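PDB 4YKI: ML032222a iGluR from Mnemiopsis leidyi, which binds glycine in the clamshell ligand-binding domain of a ctenophore ionotropic glutamate receptor, a ligand-gated ion channel that glycine probably opens. Local coordinates for residues B[84-88]-B[216-220]; B[115-119]-B[178-182]; B[145-150]-B[209-213]; B[175-179]-B[195-199]. All blocks are in the same frame, centred on the assembly; numbering follows the deposited sequence. Where two conformers were deposited one is given.

Contact 1. Residues B[84-88]-B[216-220]; sequences KTDMI and FGLPK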
loop_
_atom_site.group_PDB
_atom_site.type_symbol
_atom_site.label_atom_id
_atom_site.label_comp_id
_atom_site.label_asym_id
_atom_site.label_seq_id
_atom_site.Cartn_x
_atom_site.Cartn_y
_atom_site.Cartn_z
ATOM N N LYS B 84 -7.558 -17.337 -19.637
ATOM C CA LYS B 84 -6.501 -18.339 -19.535
ATOM C C LYS B 84 -6.016 -18.502 -18.096
ATOM O O LYS B 84 -5.531 -19.582 -17.708
ATOM C CB LYS B 84 -5.341 -17.979 -20.461
ATOM C CG LYS B 84 -5.750 -18.071 -21.930
ATOM C CD LYS B 84 -4.628 -17.776 -22.891
ATOM C CE LYS B 84 -5.057 -17.990 -24.353
ATOM N NZ LYS B 84 -4.041 -17.454 -25.283
ATOM N N THR B 85 -6.148 -17.433 -17.317
ATOM C CA THR B 85 -5.776 -17.439 -15.913
ATOM C C THR B 85 -6.899 -16.825 -15.078
ATOM O O THR B 85 -7.782 -16.129 -15.601
ATOM C CB THR B 85 -4.475 -16.679 -15.683
ATOM O OG1 THR B 85 -4.639 -15.377 -16.243
ATOM C CG2 THR B 85 -3.305 -17.391 -16.333
ATOM N N ASP B 86 -6.847 -17.096 -13.775
ATOM C CA ASP B 86 -7.802 -16.603 -12.784
ATOM C C ASP B 86 -7.250 -15.491 -11.900
ATOM O O ASP B 86 -8.011 -14.745 -11.280
ATOM C CB ASP B 86 -8.185 -17.754 -11.875
ATOM C CG ASP B 86 -8.750 -18.906 -12.637
ATOM O OD1 ASP B 86 -9.663 -18.649 -13.426
ATOM O OD2 ASP B 86 -8.270 -20.040 -12.485
ATOM N N MET B 87 -5.931 -15.420 -11.791
ATOM C CA MET B 87 -5.263 -14.426 -10.973
ATOM C C MET B 87 -3.847 -14.301 -11.493
ATOM O O MET B 87 -3.295 -15.294 -11.942
ATOM C CB MET B 87 -5.277 -14.867 -9.493
ATOM C CG MET B 87 -4.633 -13.876 -8.520
ATOM S SD MET B 87 -4.938 -14.249 -6.767
ATOM C CE MET B 87 -3.809 -15.614 -6.487
ATOM N N ILE B 88 -3.295 -13.092 -11.441
ATOM C CA ILE B 88 -1.907 -12.843 -11.814
ATOM C C ILE B 88 -1.118 -12.777 -10.512
ATOM O O ILE B 88 -1.330 -11.854 -9.696
ATOM C CB ILE B 88 -1.758 -11.563 -12.631
ATOM C CG1 ILE B 88 -2.582 -11.646 -13.933
ATOM C CG2 ILE B 88 -0.284 -11.312 -12.927
ATOM C CD1 ILE B 88 -2.657 -10.320 -14.691
ATOM N N PHE B 216 -1.643 -8.543 -6.539
ATOM C CA PHE B 216 -2.003 -9.565 -7.517
ATOM C C PHE B 216 -3.122 -8.990 -8.407
ATOM O O PHE B 216 -3.885 -8.096 -8.000
ATOM C CB PHE B 216 -2.458 -10.856 -6.816
ATOM C CG PHE B 216 -1.361 -11.634 -6.112
ATOM C CD1 PHE B 216 -0.021 -11.339 -6.248
ATOM C CD2 PHE B 216 -1.713 -12.704 -5.321
ATOM C CE1 PHE B 216 0.947 -12.093 -5.590
ATOM C CE2 PHE B 216 -0.742 -13.460 -4.666
ATOM C CZ PHE B 216 0.581 -13.139 -4.828
ATOM N N GLY B 217 -3.227 -9.516 -9.624
ATOM C CA GLY B 217 -4.286 -9.109 -10.542
ATOM C C GLY B 217 -5.445 -10.087 -10.544
ATOM O O GLY B 217 -5.231 -11.294 -10.479
ATOM N N LEU B 218 -6.667 -9.564 -10.586
ATOM C CA LEU B 218 -7.881 -10.358 -10.569
ATOM C C LEU B 218 -8.826 -9.873 -11.652
ATOM O O LEU B 218 -8.912 -8.680 -11.897
ATOM C CB LEU B 218 -8.591 -10.229 -9.213
ATOM C CG LEU B 218 -7.856 -10.954 -8.073
ATOM C CD1 LEU B 218 -8.218 -10.404 -6.694
ATOM C CD2 LEU B 218 -8.131 -12.432 -8.157
ATOM N N PRO B 219 -9.572 -10.785 -12.286
ATOM C CA PRO B 219 -10.541 -10.296 -13.270
ATOM C C PRO B 219 -11.691 -9.591 -12.573
ATOM O O PRO B 219 -12.021 -9.928 -11.442
ATOM C CB PRO B 219 -11.019 -11.575 -13.959
ATOM C CG PRO B 219 -10.838 -12.617 -12.959
ATOM C CD PRO B 219 -9.698 -12.232 -12.061
ATOM N N LYS B 220 -12.307 -8.624 -13.240
ATOM C CA LYS B 220 -13.496 -7.988 -12.715
ATOM C C LYS B 220 -14.540 -9.075 -12.487
ATOM O O LYS B 220 -14.642 -10.053 -13.247
ATOM C CB LYS B 220 -13.999 -6.903 -13.668
ATOM C CG LYS B 220 -13.070 -5.697 -13.712
ATOM C CD LYS B 220 -13.598 -4.625 -14.645
ATOM C CE LYS B 220 -12.770 -3.359 -14.565
ATOM N NZ LYS B 220 -13.440 -2.188 -15.178
#
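Ile88 and Gly217 form an antiparallel hydrogen-bonded pair. Ile88 N donates a hydrogen bond to Gly217 O at 2.8 Å, and Gly217 N donates one to Ile88 O at 3.0 Å. The Gly217 carbonyl oxygen also receives a CA-H...O contact, with Met87 CA 3.2 Å from Gly217 O. Next to the pair, Phe216 CB comes 3.3 Å from Ile88 O, and Phe216 N is hydrogen-bonded to Ser105.

The apolar contacts centre on Met87. Its CG stands anti to the backbone N (chi1 -178°), and the chain stays extended until it bends at the sulfur. This carries the thioether to the Phe216 ring, where Met87 CE lies 3.8 Å from Phe216 CD2. Met87 SD is 5.1 Å from the ring centroid of Phe216, a Met-aromatic contact made obliquely. Leu218 runs alongside Met87 and points the same way, with Leu218 CD2 against Met87 CG. Beyond the paired residues, the ring of Pro219 sets its CD against the backbone oxygen of Asp86.

Around the contact, Asp86 forms a salt bridge with Arg11. Strand 9-13 pairs with strand 87-89. Ile88 packs on helix 75-81, Phe216 on helix 37-49, and Met87 on Ile228 of helix 225-238. The end of strand 202-218 is thereby joined to the edge of the parallel sheet.

Contact 2. Residues B[115-119]-B[178-182]; sequences AVVKG and LRGGL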
loop_
_atom_site.group_PDB
_atom_site.type_symbol
_atom_site.label_atom_id
_atom_site.label_comp_id
_atom_site.label_asym_id
_atom_site.label_seq_id
_atom_site.Cartn_x
_atom_site.Cartn_y
_atom_site.Cartn_z
ATOM N N ALA B 115 15.535 5.158 -11.621
ATOM C CA ALA B 115 16.467 5.174 -12.737
ATOM C C ALA B 115 17.871 4.947 -12.234
ATOM O O ALA B 115 18.284 5.517 -11.226
ATOM C CB ALA B 115 16.395 6.487 -13.498
ATOM N N VAL B 116 18.598 4.110 -12.956
ATOM C CA VAL B 116 19.985 3.802 -12.632
ATOM C C VAL B 116 20.844 3.953 -13.877
ATOM O O VAL B 116 20.354 3.879 -14.989
ATOM C CB VAL B 116 20.156 2.376 -12.027
ATOM C CG1 VAL B 116 19.402 2.260 -10.713
ATOM C CG2 VAL B 116 19.715 1.304 -13.005
ATOM N N VAL B 117 22.132 4.147 -13.650
ATOM C CA VAL B 117 23.073 4.512 -14.696
ATOM C C VAL B 117 24.417 3.807 -14.495
ATOM O O VAL B 117 24.905 3.664 -13.367
ATOM C CB VAL B 117 23.271 6.067 -14.763
ATOM C CG1 VAL B 117 23.858 6.620 -13.485
ATOM C CG2 VAL B 117 24.106 6.469 -15.976
ATOM N N LYS B 118 25.018 3.396 -15.608
ATOM C CA LYS B 118 26.418 2.989 -15.626
ATOM C C LYS B 118 27.191 3.918 -16.545
ATOM O O LYS B 118 26.783 4.167 -17.675
ATOM C CB LYS B 118 26.553 1.535 -16.090
ATOM C CG LYS B 118 27.984 1.074 -16.225
ATOM C CD LYS B 118 28.104 -0.422 -16.440
ATOM C CE LYS B 118 29.532 -0.774 -16.807
ATOM N NZ LYS B 118 29.725 -2.238 -16.793
ATOM N N GLY B 119 28.276 4.479 -16.038
ATOM C CA GLY B 119 29.116 5.360 -16.826
ATOM C C GLY B 119 30.082 6.142 -15.964
ATOM O O GLY B 119 29.727 6.643 -14.896
ATOM N N LEU B 178 22.218 -2.327 -19.651
ATOM C CA LEU B 178 22.761 -1.457 -18.616
ATOM C C LEU B 178 24.235 -1.785 -18.337
ATOM O O LEU B 178 25.084 -0.888 -18.250
ATOM C CB LEU B 178 21.946 -1.615 -17.338
ATOM C CG LEU B 178 22.476 -0.878 -16.112
ATOM C CD1 LEU B 178 22.425 0.632 -16.269
ATOM C CD2 LEU B 178 21.704 -1.309 -14.904
ATOM N N ARG B 179 24.549 -3.066 -18.197
ATOM C CA ARG B 179 25.915 -3.498 -17.881
ATOM C C ARG B 179 26.877 -3.204 -19.024
ATOM O O ARG B 179 28.099 -3.107 -18.808
ATOM C CB ARG B 179 25.929 -4.982 -17.509
ATOM C CG ARG B 179 25.352 -5.227 -16.139
ATOM C CD ARG B 179 25.246 -6.712 -15.791
ATOM N NE ARG B 179 24.818 -6.883 -14.415
ATOM C CZ ARG B 179 24.217 -7.972 -13.936
ATOM N NH1 ARG B 179 23.951 -9.001 -14.731
ATOM N NH2 ARG B 179 23.886 -8.012 -12.667
ATOM N N GLY B 180 26.353 -3.058 -20.226
ATOM C CA GLY B 180 27.170 -2.651 -21.348
ATOM C C GLY B 180 27.691 -1.231 -21.274
ATOM O O GLY B 180 28.611 -0.880 -22.033
ATOM N N GLY B 181 27.122 -0.414 -20.392
ATOM C CA GLY B 181 27.644 0.916 -20.108
ATOM C C GLY B 181 27.011 2.055 -20.873
ATOM O O GLY B 181 26.332 1.855 -21.873
ATOM N N LEU B 182 27.253 3.265 -20.379
ATOM C CA LEU B 182 26.710 4.485 -20.950
ATOM C C LEU B 182 25.207 4.386 -21.228
ATOM O O LEU B 182 24.712 4.748 -22.301
ATOM C CB LEU B 182 27.520 4.893 -22.194
ATOM C CG LEU B 182 28.974 5.286 -21.891
ATOM C CD1 LEU B 182 29.756 5.418 -23.197
ATOM C CD2 LEU B 182 29.038 6.562 -21.095
#
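Lys118 and Gly181 bring the backbones together, their CA atoms 5.1 Å apart. Segment 115-119 is the end of strand 109-118. Segment 178-182 is the end of helix 171-179 and the turn after it. Gly181 is the first residue to leave helical angles, with phi at 95°. With these backbone angles a side chain would collide with the carbonyl oxygen of Gly180. Gly181 N bonds back to Leu178 O, and the chain then turns so that Lys118 O lies 2.9 Å from Leu182 N.

The Lys118 side chain runs fully extended over this helix end. Its CB and CD pass beside Leu178 O, and CG lies 3.9 Å from Gly181 CA. Lys118 NZ then gives a hydrogen bond to Arg179 O at 2.7 Å, tilted 22° from the plane of that carbonyl. The bond meets a carbonyl of the helix's last turn, where the helix dipole would probably help to attract the ammonium. Asp201 supplies a second partner, in a salt bridge. This is a helix-to-strand packing in the lobe of the clamshell domain whose sheet pairs strand 109-118 with strands 183-188 and 202-218. A methionine in place of Lys118 would probably leave the Arg179 carbonyl without this donor and Asp201 without this countercharge.

Deeper in, Val116 and Leu178 cross at about a right angle. Val116 CG2 meets Leu178 CD2 at 3.8 Å, while the other branch, Leu178 CD1, lies 3.8 Å from Lys118 N. Val202 packs against both Val116 and Leu178.

Contact 3. Residues B[145-150]-B[209-213]; sequences HPETLL and FQSFE. With MG (magnesium ion), chain D; GLY (glycine), chain E.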
loop_
_atom_site.group_PDB
_atom_site.type_symbol
_atom_site.label_atom_id
_atom_site.label_comp_id
_atom_site.label_asym_id
_atom_site.label_seq_id
_atom_site.Cartn_x
_atom_site.Cartn_y
_atom_site.Cartn_z
ATOM N N HIS B 145 5.031 -1.882 -16.645
ATOM C CA HIS B 145 4.492 -0.743 -15.904
ATOM C C HIS B 145 5.270 0.572 -16.043
ATOM O O HIS B 145 4.647 1.592 -16.246
ATOM C CB HIS B 145 4.311 -1.185 -14.460
ATOM C CG HIS B 145 4.059 -0.089 -13.497
ATOM N ND1 HIS B 145 2.820 0.490 -13.333
ATOM C CD2 HIS B 145 4.894 0.498 -12.610
ATOM C CE1 HIS B 145 2.911 1.386 -12.366
ATOM N NE2 HIS B 145 4.155 1.410 -11.910
ATOM N N PRO B 146 6.607 0.581 -15.903
ATOM C CA PRO B 146 7.279 1.880 -16.018
ATOM C C PRO B 146 6.982 2.581 -17.348
ATOM O O PRO B 146 6.693 3.773 -17.359
ATOM C CB PRO B 146 8.765 1.523 -15.838
ATOM C CG PRO B 146 8.737 0.279 -14.972
ATOM C CD PRO B 146 7.547 -0.486 -15.500
ATOM N N GLU B 147 7.041 1.853 -18.458
ATOM C CA GLU B 147 6.683 2.407 -19.763
ATOM C C GLU B 147 5.282 3.022 -19.729
ATOM O O GLU B 147 5.074 4.126 -20.214
ATOM C CB GLU B 147 6.751 1.313 -20.820
ATOM C CG GLU B 147 6.449 1.817 -22.225
ATOM C CD GLU B 147 6.271 0.707 -23.233
ATOM O OE1 GLU B 147 5.374 -0.135 -23.017
ATOM O OE2 GLU B 147 7.013 0.685 -24.238
ATOM N N THR B 148 4.328 2.297 -19.162
ATOM C CA THR B 148 2.964 2.802 -19.094
ATOM C C THR B 148 2.886 4.096 -18.287
ATOM O O THR B 148 2.243 5.068 -18.710
ATOM C CB THR B 148 2.035 1.736 -18.505
ATOM O OG1 THR B 148 1.859 0.691 -19.467
ATOM C CG2 THR B 148 0.672 2.314 -18.199
ATOM N N LEU B 149 3.543 4.130 -17.134
ATOM C CA LEU B 149 3.520 5.353 -16.335
ATOM C C LEU B 149 4.149 6.519 -17.048
ATOM O O LEU B 149 3.628 7.630 -16.987
ATOM C CB LEU B 149 4.192 5.170 -14.982
ATOM C CG LEU B 149 3.470 4.332 -13.939
ATOM C CD1 LEU B 149 4.143 4.567 -12.566
ATOM C CD2 LEU B 149 1.977 4.643 -13.903
ATOM N N LEU B 150 5.282 6.303 -17.695
ATOM C CA LEU B 150 5.930 7.402 -18.388
ATOM C C LEU B 150 5.085 7.879 -19.583
ATOM O O LEU B 150 5.027 9.076 -19.851
ATOM C CB LEU B 150 7.353 7.031 -18.816
ATOM C CG LEU B 150 8.415 7.321 -17.733
ATOM C CD1 LEU B 150 8.220 6.533 -16.455
ATOM C CD2 LEU B 150 9.791 7.056 -18.307
ATOM N N PHE B 209 10.656 8.231 -8.087
ATOM C CA PHE B 209 9.481 9.042 -8.367
ATOM C C PHE B 209 8.308 8.151 -8.745
ATOM O O PHE B 209 8.518 7.014 -9.153
ATOM C CB PHE B 209 9.760 10.096 -9.448
ATOM C CG PHE B 209 10.244 9.536 -10.767
ATOM C CD1 PHE B 209 11.556 9.115 -10.927
ATOM C CD2 PHE B 209 9.393 9.487 -11.859
ATOM C CE1 PHE B 209 11.993 8.621 -12.134
ATOM C CE2 PHE B 209 9.843 8.993 -13.079
ATOM C CZ PHE B 209 11.136 8.578 -13.206
ATOM N N GLN B 210 7.100 8.685 -8.602
ATOM C CA GLN B 210 5.845 7.942 -8.718
ATOM C C GLN B 210 5.661 7.024 -7.505
ATOM O O GLN B 210 6.622 6.498 -6.932
ATOM C CB GLN B 210 5.723 7.101 -10.002
ATOM C CG GLN B 210 5.677 7.857 -11.311
ATOM C CD GLN B 210 4.357 8.588 -11.547
ATOM O OE1 GLN B 210 3.270 8.174 -11.101
ATOM N NE2 GLN B 210 4.452 9.700 -12.244
ATOM N N SER B 211 4.413 6.859 -7.118
ATOM C CA SER B 211 4.033 6.010 -6.012
ATOM C C SER B 211 3.028 4.999 -6.477
ATOM O O SER B 211 1.981 5.378 -7.001
ATOM C CB SER B 211 3.394 6.892 -4.950
ATOM O OG SER B 211 2.835 6.134 -3.907
ATOM N N PHE B 212 3.312 3.717 -6.245
ATOM C CA PHE B 212 2.399 2.645 -6.619
ATOM C C PHE B 212 2.639 1.430 -5.712
ATOM O O PHE B 212 3.442 1.491 -4.787
ATOM C CB PHE B 212 2.512 2.321 -8.123
ATOM C CG PHE B 212 3.878 1.875 -8.554
ATOM C CD1 PHE B 212 4.825 2.790 -8.923
ATOM C CD2 PHE B 212 4.207 0.528 -8.587
ATOM C CE1 PHE B 212 6.081 2.395 -9.305
ATOM C CE2 PHE B 212 5.470 0.122 -8.956
ATOM C CZ PHE B 212 6.410 1.069 -9.318
ATOM N N GLU B 213 1.894 0.366 -5.969
ATOM C CA GLU B 213 1.940 -0.859 -5.184
ATOM C C GLU B 213 2.242 -2.033 -6.083
ATOM O O GLU B 213 1.943 -2.016 -7.282
ATOM C CB GLU B 213 0.558 -1.155 -4.613
ATOM C CG GLU B 213 0.072 -0.193 -3.593
ATOM C CD GLU B 213 0.698 -0.394 -2.231
ATOM O OE1 GLU B 213 1.468 -1.368 -2.023
ATOM O OE2 GLU B 213 0.372 0.417 -1.326
HETATM MG MG MG D . 1.185 0.691 0.548
HETATM N N GLY E . 6.432 -5.219 -12.121
HETATM C CA GLY E . 6.304 -4.948 -13.572
HETATM C C GLY E . 4.883 -4.719 -14.028
HETATM O O GLY E . 4.709 -4.383 -15.219
HETATM O OXT GLY E . 3.943 -4.891 -13.223
HETATM O O HOH W 1 1.904 -1.292 0.546
HETATM O O HOH W 2 0.261 2.585 0.486
#
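His145 and Phe212 approach from opposite directions and meet edge to face. The imidazole comes edge-on, and its NE2 lies 3.1 Å above the Phe212 ring plane, over its centre. The ring planes are turned 58° from each other, with centroids 4.1 Å apart. Phe212 CG sits between its backbone N and carbonyl carbon (chi1 60°), which directs the ring toward helix 145-152. The other ring nitrogen, His145 ND1, is hydrogen-bonded to Asn95, which helps to set the rotation of the ring.

Leu149, one helical turn on, slides past Gln210. Its CD1 branch lies 3.8 Å from Gln210 CG. The same methyl reaches Phe212 CD1 at 4.1 Å, approaching the ring obliquely. Leu150 CD1 touches Phe209 more loosely.

The two ends of the contact serve different sites. His145 N, at the start of its helix, bonds to O of the bound glycine at 2.9 Å. Glu213 points away from the helix, and its OE2 binds the magnesium ion at 2.1 Å. A bound water gives a hydrogen bond to Glu213 OE1. Asp110 and the Asp110 and Glu213 of the second subunit complete the protein ligands. A helix N-terminus meeting the ligand carboxylate is characteristic of the iGluR ligand-binding cleft; in this assembly the packed strand also reaches the magnesium ion shared with the second subunit.

Contact 4. Residues B[175-179]-B[195-199]; sequences IETLR and NLISD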
loop_
_atom_site.group_PDB
_atom_site.type_symbol
_atom_site.label_atom_id
_atom_site.label_comp_id
_atom_site.label_asym_id
_atom_site.label_seq_id
_atom_site.Cartn_x
_atom_site.Cartn_y
_atom_site.Cartn_z
ATOM N N ILE B 175 19.017 -5.433 -18.165
ATOM C CA ILE B 175 20.189 -5.478 -17.288
ATOM C C ILE B 175 21.483 -5.688 -18.101
ATOM O O ILE B 175 22.510 -5.074 -17.798
ATOM C CB ILE B 175 20.012 -6.505 -16.145
ATOM C CG1 ILE B 175 18.924 -5.988 -15.201
ATOM C CG2 ILE B 175 21.335 -6.746 -15.415
ATOM C CD1 ILE B 175 18.524 -6.913 -14.093
ATOM N N GLU B 176 21.426 -6.522 -19.133
ATOM C CA GLU B 176 22.565 -6.731 -20.028
ATOM C C GLU B 176 22.954 -5.442 -20.751
ATOM O O GLU B 176 24.137 -5.154 -20.943
ATOM C CB GLU B 176 22.226 -7.812 -21.054
ATOM C CG GLU B 176 23.305 -8.055 -22.113
ATOM C CD GLU B 176 22.865 -9.032 -23.191
ATOM O OE1 GLU B 176 21.694 -9.475 -23.163
ATOM O OE2 GLU B 176 23.694 -9.359 -24.068
ATOM N N THR B 177 21.960 -4.673 -21.167
ATOM C CA THR B 177 22.196 -3.405 -21.833
ATOM C C THR B 177 22.770 -2.392 -20.849
ATOM O O THR B 177 23.754 -1.692 -21.176
ATOM C CB THR B 177 20.909 -2.877 -22.512
ATOM O OG1 THR B 177 20.443 -3.857 -23.442
ATOM C CG2 THR B 177 21.196 -1.610 -23.259
ATOM N N LEU B 178 22.218 -2.327 -19.651
ATOM C CA LEU B 178 22.761 -1.457 -18.616
ATOM C C LEU B 178 24.235 -1.785 -18.337
ATOM O O LEU B 178 25.084 -0.888 -18.250
ATOM C CB LEU B 178 21.946 -1.615 -17.338
ATOM C CG LEU B 178 22.476 -0.878 -16.112
ATOM C CD1 LEU B 178 22.425 0.632 -16.269
ATOM C CD2 LEU B 178 21.704 -1.309 -14.904
ATOM N N ARG B 179 24.549 -3.066 -18.197
ATOM C CA ARG B 179 25.915 -3.498 -17.881
ATOM C C ARG B 179 26.877 -3.204 -19.024
ATOM O O ARG B 179 28.099 -3.107 -18.808
ATOM C CB ARG B 179 25.929 -4.982 -17.509
ATOM C CG ARG B 179 25.352 -5.227 -16.139
ATOM C CD ARG B 179 25.246 -6.712 -15.791
ATOM N NE ARG B 179 24.818 -6.883 -14.415
ATOM C CZ ARG B 179 24.217 -7.972 -13.936
ATOM N NH1 ARG B 179 23.951 -9.001 -14.731
ATOM N NH2 ARG B 179 23.886 -8.012 -12.667
ATOM N N ASN B 195 18.318 -6.974 -7.927
ATOM C CA ASN B 195 19.054 -7.514 -9.050
ATOM C C ASN B 195 20.391 -6.832 -9.335
ATOM O O ASN B 195 21.233 -7.431 -9.992
ATOM C CB ASN B 195 18.164 -7.538 -10.292
ATOM C CG ASN B 195 17.115 -8.619 -10.214
ATOM O OD1 ASN B 195 17.448 -9.790 -10.345
ATOM N ND2 ASN B 195 15.878 -8.258 -9.957
ATOM N N LEU B 196 20.590 -5.618 -8.828
ATOM C CA LEU B 196 21.819 -4.867 -9.116
ATOM C C LEU B 196 22.681 -4.704 -7.870
ATOM O O LEU B 196 23.601 -3.885 -7.851
ATOM C CB LEU B 196 21.454 -3.514 -9.726
ATOM C CG LEU B 196 20.689 -3.597 -11.046
ATOM C CD1 LEU B 196 20.267 -2.228 -11.507
ATOM C CD2 LEU B 196 21.478 -4.289 -12.124
ATOM N N ILE B 197 22.429 -5.524 -6.852
ATOM C CA ILE B 197 23.115 -5.407 -5.564
ATOM C C ILE B 197 24.641 -5.482 -5.654
ATOM O O ILE B 197 25.332 -4.808 -4.885
ATOM C CB ILE B 197 22.583 -6.472 -4.550
ATOM C CG1 ILE B 197 23.086 -6.175 -3.130
ATOM C CG2 ILE B 197 22.928 -7.885 -5.003
ATOM C CD1 ILE B 197 22.579 -4.872 -2.554
ATOM N N SER B 198 25.141 -6.280 -6.592
ATOM C CA SER B 198 26.586 -6.494 -6.776
ATOM C C SER B 198 27.153 -5.775 -8.008
ATOM O O SER B 198 28.274 -6.067 -8.462
ATOM C CB SER B 198 26.883 -7.988 -6.891
ATOM O OG SER B 198 26.388 -8.515 -8.110
ATOM N N ASP B 199 26.376 -4.843 -8.553
ATOM C CA ASP B 199 26.851 -3.979 -9.641
ATOM C C ASP B 199 27.377 -2.690 -9.049
ATOM O O ASP B 199 26.682 -1.679 -8.951
ATOM C CB ASP B 199 25.737 -3.713 -10.652
ATOM C CG ASP B 199 25.382 -4.947 -11.440
ATOM O OD1 ASP B 199 24.543 -5.744 -10.975
ATOM O OD2 ASP B 199 25.957 -5.146 -12.523
HETATM O O HOH W 3 21.670 -9.723 -11.511
#
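Arg179 grips Asp199 side-on in a bidentate salt bridge that ties the end of helix 171-179 to a type I beta turn, Leu196 to Asp199. Arg179 NE bonds to Asp199 OD2 at 2.8 Å, and Arg179 NH2 to Asp199 OD1 at 2.9 Å. The second bond is almost straight, 177° at the hydrogen, and uses the syn lone pair of OD1. The guanidinium and carboxylate planes are only 18° apart. The arginine chain is extended from CG to NE, which carries its charge across to the turn. An asparagine in place of Asp199 would probably leave the arginine without its countercharge and let the guanidinium turn more freely.

A water adds a second link. It accepts from Arg179 NH2 and donates to Asn195 O, so this nitrogen serves both the carboxylate and the water. Ile175 CG2 lies over the centre of one guanidinium face, 3.4 Å above its plane. Asn195 turns its amide elsewhere, with ND2 bonded to the backbone oxygens of Val191 and Gln18.

Beneath the polar layer the packing is apolar. Leu178 and Leu196 reach toward each other tip to tip, Leu178 CD2 lying 3.8 Å from Leu196 CD1. Ile175 slides past Leu196 in the opposite direction, and Leu196 also packs on Val116. At the Asn195 end, Ile175 CD1 rests 3.9 Å from Asn195 CB.

How the contacts relate
Contacts 1 and 3 are buried and both use strand 202-218, their segments adjoining in sequence, with centres about 20 Å apart. Contact 1 is backbone pairing with apolar cover. Contact 3 is side-chain packing between two binding sites, and it alone includes residues that bind the ligand and the metal. Contacts 2 and 4 are partly buried and lie across the chain's centre from contact 1. They share Leu178 and Arg179 of helix 171-179 and touch through Val116 and Leu196. Their apolar sides meet, while lysine and arginine charges take up the more exposed positions. Contacts 2, 3 and 4 are nested within the loop closed by contact 1.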